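Local atomic coordinates of TraI domain-containing protein (Salmonella typhi, PDB entry 2IPQ), a protein that is of unknown function but, as a TraI-type C-terminal domain related to helix-turn-helix proteins, may serve in conjugal DNA transfer. Residues I42-V47 with T109-K114; C32-C37 with L129-I134. One frame throughout, in Å; residues are numbered along the deposited sequence.

Interaction 1 (I42-V47 with T109-K114); sequences ISVPGV and TGYLIK
I42 and Y111 bond to each other through both their backbone polar atoms: I42 N donates to Y111 O over 3.0 Å, and Y111 N returns a bond of the same length to I42 O. This is an antiparallel hydrogen-bonded pair, and it joins strand 39-43 to strand 105-114 near the middle of the domain. Beyond it, V44 N points almost straight at T109 O, with an N-H...O angle of 175° and the donor lying in the carbonyl plane. A water extends the pairing where the chains part, giving a hydrogen to V44 O and accepting one from T109 N.

Between these bonds S43 and G110 form a non-hydrogen-bonded pair whose CA atoms are only 4.2 Å apart. Glycine suits this place because I42 O and S43 CA already occupy the side of G110 on which a side chain would lie; its CA instead makes a C-H...O contact of 3.2 Å with I42 O.

I42 and Y111 lie on the same face of the sheet. With CG1 of I42 set between the backbone N and the carbonyl carbon (chi1 70°), that branch reaches Y111 CB at 3.7 Å, while its end, CD1, presses tightly on I113 CD1 at 3.5 Å. V44 crosses the tyrosine at about a right angle, bringing CG1 to 3.5 Å from Y111 CE1. The hydroxyl bonds to E77 and Q73 of helix 68-77, whose F76 also meets the ring edge-to-face, as does H82 beyond the helix.

Tyrosine is thus apolar where it lies among aliphatic branches and polar only at its tip. Backbone bonds set the register, aliphatic and aromatic carbons pack on one face, and the hydroxyl of this buried tyrosine is satisfied by helix 68-77.

Interaction 2 (C32-C37 with L129-I134); sequences CVHLTC and LFLKVI
H34 and T36 of strand 33-36 meet L131 and V133 of strand 131-133 in a mainly van der Waals contact, with no hydrogen bond across it, between the outermost strands of the antiparallel sheet. The two are separated by three other strands in sheet order, yet their axes approach to 8.2 Å at an angle of 61°, too far apart and too oblique for backbone pairing.

L131 is the central side chain. Its CB leaves the backbone toward strand 33-36, and with CG anti to the backbone N (chi1 -174°) the CD2 methyl comes to sit 3.6 Å from H34 CB and 3.4 Å from T36 OG1. L131 CB approaches the imidazole obliquely, 4.0 Å from H34 ND1. Leucine suits this place because its branched end can touch two residues of the same strand while it also rests on F41 and C93 of the intervening strands. Farther along, T36 CG2 and V133 CG2 slide past each other at 3.9 Å; beta-branched threonine and valine suit strands and put methyls close to the backbone.

H34 is buried but has both ring nitrogens bonded, ND1 to the S128 hydroxyl and NE2 to the A31 carbonyl. These two bonds fix the rotation of the ring, which F130 CB also meets obliquely and more loosely. Since A31 O can only accept, NE2 probably carries a hydrogen. S128 also takes the N-H of F130, so one hydroxyl bonds both to the histidine and to the backbone leading into the last strand.

The approach of the two outermost strands is consistent with a strongly curved, barrel-like antiparallel sheet whose edges meet through side chains and not through backbone bonds.

In the fold
After helix 4-20 the chain enters 32-37, the first partner of interaction 2, and turns back through a hairpin into strand 39-43. Residues 42-47 then open interaction 1, running from that strand into helix 46-54. Interaction 1 closes when strand 105-114 returns, after helix 68-77 and strand 91-96. Helix 115-118 follows, and at the C-terminal end residues 129-134 close interaction 2, so interaction 1 is nested inside its loop. Interaction 1 joins two inner strands; interaction 2 brings together the edges of the same sheet. They meet where C32 O probably accepts a hydrogen bond from S43 N and where I42 packs on V33.

Interaction 1 (I42-V47 with T109-K114)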
ATOM      1  N   ILE A  42       0.211  -1.880  -1.306  1.00 53.78           N
ATOM      2  CA  ILE A  42      -0.869  -1.173  -0.638  1.00 52.92           C
ATOM      3  C   ILE A  42      -2.200  -1.529  -1.305  1.00 52.59           C
ATOM      4  O   ILE A  42      -2.422  -1.345  -2.529  1.00 49.60           O
ATOM      5  CB  ILE A  42      -0.613   0.358  -0.587  1.00 52.70           C
ATOM      6  CG1 ILE A  42      -0.744   0.943  -1.981  1.00 49.41           C
ATOM      7  CG2 ILE A  42       0.819   0.681  -0.027  1.00 53.65           C
ATOM      8  CD1 ILE A  42      -0.385   2.451  -2.091  1.00 56.70           C
ATOM      9  N   SER A  43      -3.109  -2.038  -0.508  1.00 48.96           N
ATOM     10  CA  SER A  43      -4.304  -2.544  -1.111  1.00 53.42           C
ATOM     11  C   SER A  43      -5.300  -1.417  -1.336  1.00 51.22           C
ATOM     12  O   SER A  43      -5.350  -0.465  -0.570  1.00 54.27           O
ATOM     13  CB  SER A  43      -4.882  -3.710  -0.316  1.00 53.07           C
ATOM     14  OG  SER A  43      -5.569  -3.200   0.771  1.00 61.63           O
ATOM     15  N   VAL A  44      -6.063  -1.522  -2.410  1.00 48.91           N
ATOM     16  CA  VAL A  44      -7.095  -0.539  -2.755  1.00 49.33           C
ATOM     17  C   VAL A  44      -8.445  -1.236  -2.878  1.00 48.51           C
ATOM     18  O   VAL A  44      -8.534  -2.348  -3.400  1.00 47.75           O
ATOM     19  CB  VAL A  44      -6.811   0.275  -4.066  1.00 47.25           C
ATOM     20  CG1 VAL A  44      -5.314   0.510  -4.305  1.00 48.18           C
ATOM     21  CG2 VAL A  44      -7.403  -0.372  -5.216  1.00 50.81           C
ATOM     22  N   PRO A  45      -9.509  -0.585  -2.393  1.00 48.09           N
ATOM     23  CA  PRO A  45      -9.554   0.778  -1.872  1.00 46.50           C
ATOM     24  C   PRO A  45      -9.080   0.959  -0.411  1.00 45.80           C
ATOM     25  O   PRO A  45      -9.026   2.078   0.057  1.00 44.77           O
ATOM     26  CB  PRO A  45     -11.039   1.108  -1.978  1.00 45.60           C
ATOM     27  CG  PRO A  45     -11.679  -0.207  -1.609  1.00 46.35           C
ATOM     28  CD  PRO A  45     -10.835  -1.230  -2.338  1.00 48.54           C
ATOM     29  N   GLY A  46      -8.743  -0.117   0.302  1.00 49.34           N
ATOM     30  CA  GLY A  46      -8.437  -0.045   1.739  1.00 45.94           C
ATOM     31  C   GLY A  46      -7.487   1.084   2.156  1.00 47.83           C
ATOM     32  O   GLY A  46      -7.740   1.776   3.134  1.00 48.65           O
ATOM     33  N   VAL A  47      -6.392   1.297   1.434  1.00 47.40           N
ATOM     34  CA  VAL A  47      -5.408   2.282   1.886  1.00 47.85           C
ATOM     35  C   VAL A  47      -5.936   3.725   1.755  1.00 48.59           C
ATOM     36  O   VAL A  47      -5.565   4.609   2.511  1.00 48.30           O
ATOM     37  CB  VAL A  47      -4.089   2.177   1.114  1.00 50.63           C
ATOM     38  CG1 VAL A  47      -4.319   2.561  -0.345  1.00 50.83           C
ATOM     39  CG2 VAL A  47      -3.063   3.168   1.709  1.00 47.76           C
ATOM     40  N   THR A 109      -6.353  -6.492  -4.466  1.00 45.25           N
ATOM     41  CA  THR A 109      -5.552  -5.851  -5.514  1.00 47.98           C
ATOM     42  C   THR A 109      -5.042  -4.505  -5.006  1.00 47.19           C
ATOM     43  O   THR A 109      -5.612  -3.933  -4.076  1.00 44.48           O
ATOM     44  CB  THR A 109      -6.284  -5.747  -6.913  1.00 47.67           C
ATOM     45  OG1 THR A 109      -6.488  -4.398  -7.289  1.00 58.29           O
ATOM     46  CG2 THR A 109      -7.597  -6.470  -6.930  1.00 46.37           C
ATOM     47  N   GLY A 110      -3.955  -4.020  -5.598  1.00 47.69           N
ATOM     48  CA  GLY A 110      -3.421  -2.734  -5.215  1.00 46.51           C
ATOM     49  C   GLY A 110      -2.079  -2.490  -5.854  1.00 45.38           C
ATOM     50  O   GLY A 110      -1.692  -3.167  -6.780  1.00 43.46           O
ATOM     51  N   TYR A 111      -1.369  -1.519  -5.312  1.00 45.41           N
ATOM     52  CA  TYR A 111      -0.177  -0.978  -5.924  1.00 45.78           C
ATOM     53  C   TYR A 111       1.019  -1.651  -5.310  1.00 44.73           C
ATOM     54  O   TYR A 111       0.977  -2.051  -4.152  1.00 45.56           O
ATOM     55  CB  TYR A 111      -0.116   0.519  -5.622  1.00 46.12           C
ATOM     56  CG  TYR A 111      -1.182   1.335  -6.324  1.00 47.66           C
ATOM     57  CD1 TYR A 111      -2.282   1.861  -5.616  1.00 50.56           C
ATOM     58  CD2 TYR A 111      -1.096   1.586  -7.689  1.00 50.41           C
ATOM     59  CE1 TYR A 111      -3.282   2.639  -6.287  1.00 47.19           C
ATOM     60  CE2 TYR A 111      -2.070   2.349  -8.361  1.00 49.47           C
ATOM     61  CZ  TYR A 111      -3.156   2.868  -7.657  1.00 53.01           C
ATOM     62  OH  TYR A 111      -4.101   3.612  -8.345  1.00 50.03           O
ATOM     63  N   LEU A 112       2.086  -1.767  -6.082  1.00 43.54           N
ATOM     64  CA  LEU A 112       3.413  -2.028  -5.538  1.00 45.06           C
ATOM     65  C   LEU A 112       4.280  -0.780  -5.543  1.00 44.40           C
ATOM     66  O   LEU A 112       4.368  -0.084  -6.544  1.00 46.99           O
ATOM     67  CB  LEU A 112       4.112  -3.119  -6.361  1.00 45.36           C
ATOM     68  CG  LEU A 112       3.540  -4.540  -6.212  1.00 45.59           C
ATOM     69  CD1 LEU A 112       4.408  -5.440  -7.018  1.00 44.15           C
ATOM     70  CD2 LEU A 112       3.566  -4.953  -4.792  1.00 41.18           C
ATOM     71  N   ILE A 113       4.935  -0.491  -4.436  1.00 42.43           N
ATOM     72  CA  ILE A 113       5.824   0.662  -4.383  1.00 42.60           C
ATOM     73  C   ILE A 113       7.198   0.216  -3.906  1.00 43.19           C
ATOM     74  O   ILE A 113       7.307  -0.435  -2.865  1.00 42.73           O
ATOM     75  CB  ILE A 113       5.263   1.671  -3.374  1.00 43.28           C
ATOM     76  CG1 ILE A 113       3.896   2.165  -3.855  1.00 42.80           C
ATOM     77  CG2 ILE A 113       6.276   2.812  -3.102  1.00 41.61           C
ATOM     78  CD1 ILE A 113       3.019   2.650  -2.732  1.00 51.30           C
ATOM     79  N   LYS A 114       8.234   0.573  -4.654  1.00 43.72           N
ATOM     80  CA  LYS A 114       9.608   0.218  -4.319  1.00 46.60           C
ATOM     81  C   LYS A 114       9.900   0.624  -2.900  1.00 48.45           C
ATOM     82  O   LYS A 114       9.595   1.760  -2.531  1.00 47.15           O
ATOM     83  CB  LYS A 114      10.581   0.968  -5.213  1.00 43.87           C
ATOM     84  CG  LYS A 114      10.810   0.363  -6.552  1.00 51.25           C
ATOM     85  CD  LYS A 114      11.938   1.108  -7.306  1.00 49.92           C
ATOM     86  CE  LYS A 114      13.272   0.991  -6.573  1.00 49.83           C
ATOM     87  NZ  LYS A 114      14.446   1.359  -7.419  1.00 63.42           N
TER
HETATM   88  O   HOH W   1      -8.056  -4.845  -2.738  1.00 39.78           O

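Interaction 2 (C32-C37 with L129-I134)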
ATOM      1  N   CYS A  32      -3.666  -3.007   5.607  0.70 54.97           N
ATOM      2  CA  CYS A  32      -3.771  -2.730   4.180  0.70 55.92           C
ATOM      3  C   CYS A  32      -2.405  -2.656   3.499  0.70 54.63           C
ATOM      4  O   CYS A  32      -2.316  -2.677   2.263  0.70 53.97           O
ATOM      5  CB  CYS A  32      -4.559  -1.439   3.927  0.70 56.16           C
ATOM      6  SG  CYS A  32      -6.298  -1.627   4.320  0.70 60.69           S
ATOM      7  N   VAL A  33      -1.356  -2.562   4.313  1.00 52.57           N
ATOM      8  CA  VAL A  33      -0.005  -2.425   3.817  1.00 50.87           C
ATOM      9  C   VAL A  33       0.782  -3.671   4.177  1.00 52.61           C
ATOM     10  O   VAL A  33       0.749  -4.137   5.334  1.00 50.02           O
ATOM     11  CB  VAL A  33       0.702  -1.138   4.359  1.00 53.05           C
ATOM     12  CG1 VAL A  33       2.087  -0.948   3.668  1.00 49.43           C
ATOM     13  CG2 VAL A  33      -0.177   0.134   4.094  1.00 50.20           C
ATOM     14  N   HIS A  34       1.476  -4.218   3.175  1.00 51.53           N
ATOM     15  CA  HIS A  34       2.285  -5.412   3.345  1.00 48.43           C
ATOM     16  C   HIS A  34       3.597  -5.309   2.591  1.00 50.42           C
ATOM     17  O   HIS A  34       3.628  -4.975   1.401  1.00 53.40           O
ATOM     18  CB  HIS A  34       1.499  -6.618   2.867  1.00 48.04           C
ATOM     19  CG  HIS A  34       0.385  -6.985   3.791  1.00 52.53           C
ATOM     20  ND1 HIS A  34       0.531  -7.922   4.803  1.00 50.38           N
ATOM     21  CD2 HIS A  34      -0.890  -6.527   3.876  1.00 49.17           C
ATOM     22  CE1 HIS A  34      -0.607  -8.022   5.468  1.00 48.10           C
ATOM     23  NE2 HIS A  34      -1.482  -7.188   4.926  1.00 56.97           N
ATOM     24  N   LEU A  35       4.693  -5.588   3.274  1.00 50.66           N
ATOM     25  CA  LEU A  35       6.008  -5.650   2.624  1.00 50.48           C
ATOM     26  C   LEU A  35       6.216  -6.991   1.939  1.00 52.80           C
ATOM     27  O   LEU A  35       5.877  -8.042   2.513  1.00 52.70           O
ATOM     28  CB  LEU A  35       7.103  -5.444   3.663  1.00 48.04           C
ATOM     29  CG  LEU A  35       7.386  -3.960   3.914  1.00 53.85           C
ATOM     30  CD1 LEU A  35       6.331  -3.364   4.821  1.00 50.54           C
ATOM     31  CD2 LEU A  35       8.799  -3.726   4.444  1.00 54.20           C
ATOM     32  N   THR A  36       6.777  -6.968   0.730  1.00 53.91           N
ATOM     33  CA  THR A  36       7.013  -8.200  -0.021  1.00 55.50           C
ATOM     34  C   THR A  36       8.099  -8.095  -1.072  1.00 52.80           C
ATOM     35  O   THR A  36       7.969  -7.345  -2.015  1.00 54.77           O
ATOM     36  CB  THR A  36       5.750  -8.675  -0.755  1.00 57.87           C
ATOM     37  OG1 THR A  36       4.614  -8.569   0.122  1.00 68.24           O
ATOM     38  CG2 THR A  36       5.911 -10.134  -1.194  1.00 60.07           C
ATOM     39  N   CYS A  37       9.175  -8.849  -0.880  0.50 51.90           N
ATOM     40  CA  CYS A  37      10.210  -9.062  -1.903  0.50 50.59           C
ATOM     41  C   CYS A  37      10.673  -7.798  -2.622  0.50 49.42           C
ATOM     42  O   CYS A  37      10.822  -7.815  -3.845  0.50 48.26           O
ATOM     43  CB  CYS A  37       9.739 -10.092  -2.928  0.50 50.12           C
ATOM     44  SG  CYS A  37       9.493 -11.740  -2.246  0.50 50.18           S
ATOM     45  N   LEU A 129       3.967 -12.032   6.584  1.00 43.44           N
ATOM     46  CA  LEU A 129       3.821 -13.491   6.716  1.00 44.45           C
ATOM     47  C   LEU A 129       2.527 -13.995   6.047  1.00 44.01           C
ATOM     48  O   LEU A 129       2.312 -15.204   5.901  1.00 46.44           O
ATOM     49  CB  LEU A 129       3.848 -13.895   8.181  1.00 42.41           C
ATOM     50  CG  LEU A 129       5.170 -13.780   8.945  1.00 44.23           C
ATOM     51  CD1 LEU A 129       4.880 -14.150  10.407  1.00 39.59           C
ATOM     52  CD2 LEU A 129       6.225 -14.730   8.375  1.00 39.26           C
ATOM     53  N   PHE A 130       1.689 -13.049   5.644  1.00 40.95           N
ATOM     54  CA  PHE A 130       0.276 -13.285   5.336  1.00 44.79           C
ATOM     55  C   PHE A 130      -0.070 -13.092   3.842  1.00 47.58           C
ATOM     56  O   PHE A 130      -1.014 -13.699   3.316  1.00 48.17           O
ATOM     57  CB  PHE A 130      -0.571 -12.354   6.205  1.00 43.14           C
ATOM     58  CG  PHE A 130      -0.417 -12.630   7.698  1.00 41.41           C
ATOM     59  CD1 PHE A 130       0.374 -11.821   8.492  1.00 45.32           C
ATOM     60  CD2 PHE A 130      -1.059 -13.694   8.281  1.00 43.29           C
ATOM     61  CE1 PHE A 130       0.515 -12.075   9.848  1.00 49.22           C
ATOM     62  CE2 PHE A 130      -0.928 -13.952   9.639  1.00 42.68           C
ATOM     63  CZ  PHE A 130      -0.142 -13.145  10.418  1.00 40.68           C
ATOM     64  N   LEU A 131       0.706 -12.254   3.159  1.00 47.07           N
ATOM     65  CA  LEU A 131       0.386 -11.871   1.793  1.00 47.89           C
ATOM     66  C   LEU A 131       1.234 -12.641   0.807  1.00 49.66           C
ATOM     67  O   LEU A 131       2.448 -12.746   0.965  1.00 50.53           O
ATOM     68  CB  LEU A 131       0.672 -10.403   1.612  1.00 47.18           C
ATOM     69  CG  LEU A 131       0.257  -9.804   0.287  1.00 50.36           C
ATOM     70  CD1 LEU A 131      -1.173  -9.277   0.454  1.00 50.75           C
ATOM     71  CD2 LEU A 131       1.218  -8.707  -0.013  1.00 46.44           C
ATOM     72  N   LYS A 132       0.587 -13.162  -0.224  1.00 49.67           N
ATOM     73  CA  LYS A 132       1.253 -13.767  -1.369  1.00 52.32           C
ATOM     74  C   LYS A 132       0.863 -12.959  -2.616  1.00 52.74           C
ATOM     75  O   LYS A 132      -0.322 -12.804  -2.898  1.00 54.52           O
ATOM     76  CB  LYS A 132       0.756 -15.223  -1.501  1.00 52.71           C
ATOM     77  CG  LYS A 132       1.535 -16.103  -2.462  1.00 57.93           C
ATOM     78  CD  LYS A 132       0.599 -16.874  -3.372  1.00 65.74           C
ATOM     79  CE  LYS A 132       0.244 -18.259  -2.848  1.00 75.01           C
ATOM     80  NZ  LYS A 132      -0.608 -18.998  -3.854  1.00 79.79           N
ATOM     81  N   VAL A 133       1.845 -12.446  -3.349  1.00 51.94           N
ATOM     82  CA  VAL A 133       1.600 -11.729  -4.595  1.00 53.45           C
ATOM     83  C   VAL A 133       1.462 -12.751  -5.706  1.00 53.30           C
ATOM     84  O   VAL A 133       2.237 -13.696  -5.780  1.00 51.55           O
ATOM     85  CB  VAL A 133       2.785 -10.759  -4.918  1.00 56.41           C
ATOM     86  CG1 VAL A 133       2.566  -9.967  -6.264  1.00 51.36           C
ATOM     87  CG2 VAL A 133       3.003  -9.801  -3.743  1.00 53.56           C
ATOM     88  N   ILE A 134       0.480 -12.581  -6.577  1.00 54.83           N
ATOM     89  CA  ILE A 134       0.432 -13.438  -7.766  1.00 56.84           C
ATOM     90  C   ILE A 134       1.321 -12.928  -8.907  1.00 57.32           C
ATOM     91  O   ILE A 134       1.151 -11.797  -9.378  1.00 58.67           O
ATOM     92  CB  ILE A 134      -1.001 -13.653  -8.280  1.00 57.93           C
ATOM     93  CG1 ILE A 134      -1.980 -13.836  -7.111  1.00 53.47           C
ATOM     94  CG2 ILE A 134      -1.037 -14.862  -9.211  1.00 60.43           C
ATOM     95  CD1 ILE A 134      -1.759 -15.058  -6.335  1.00 50.82           C
TER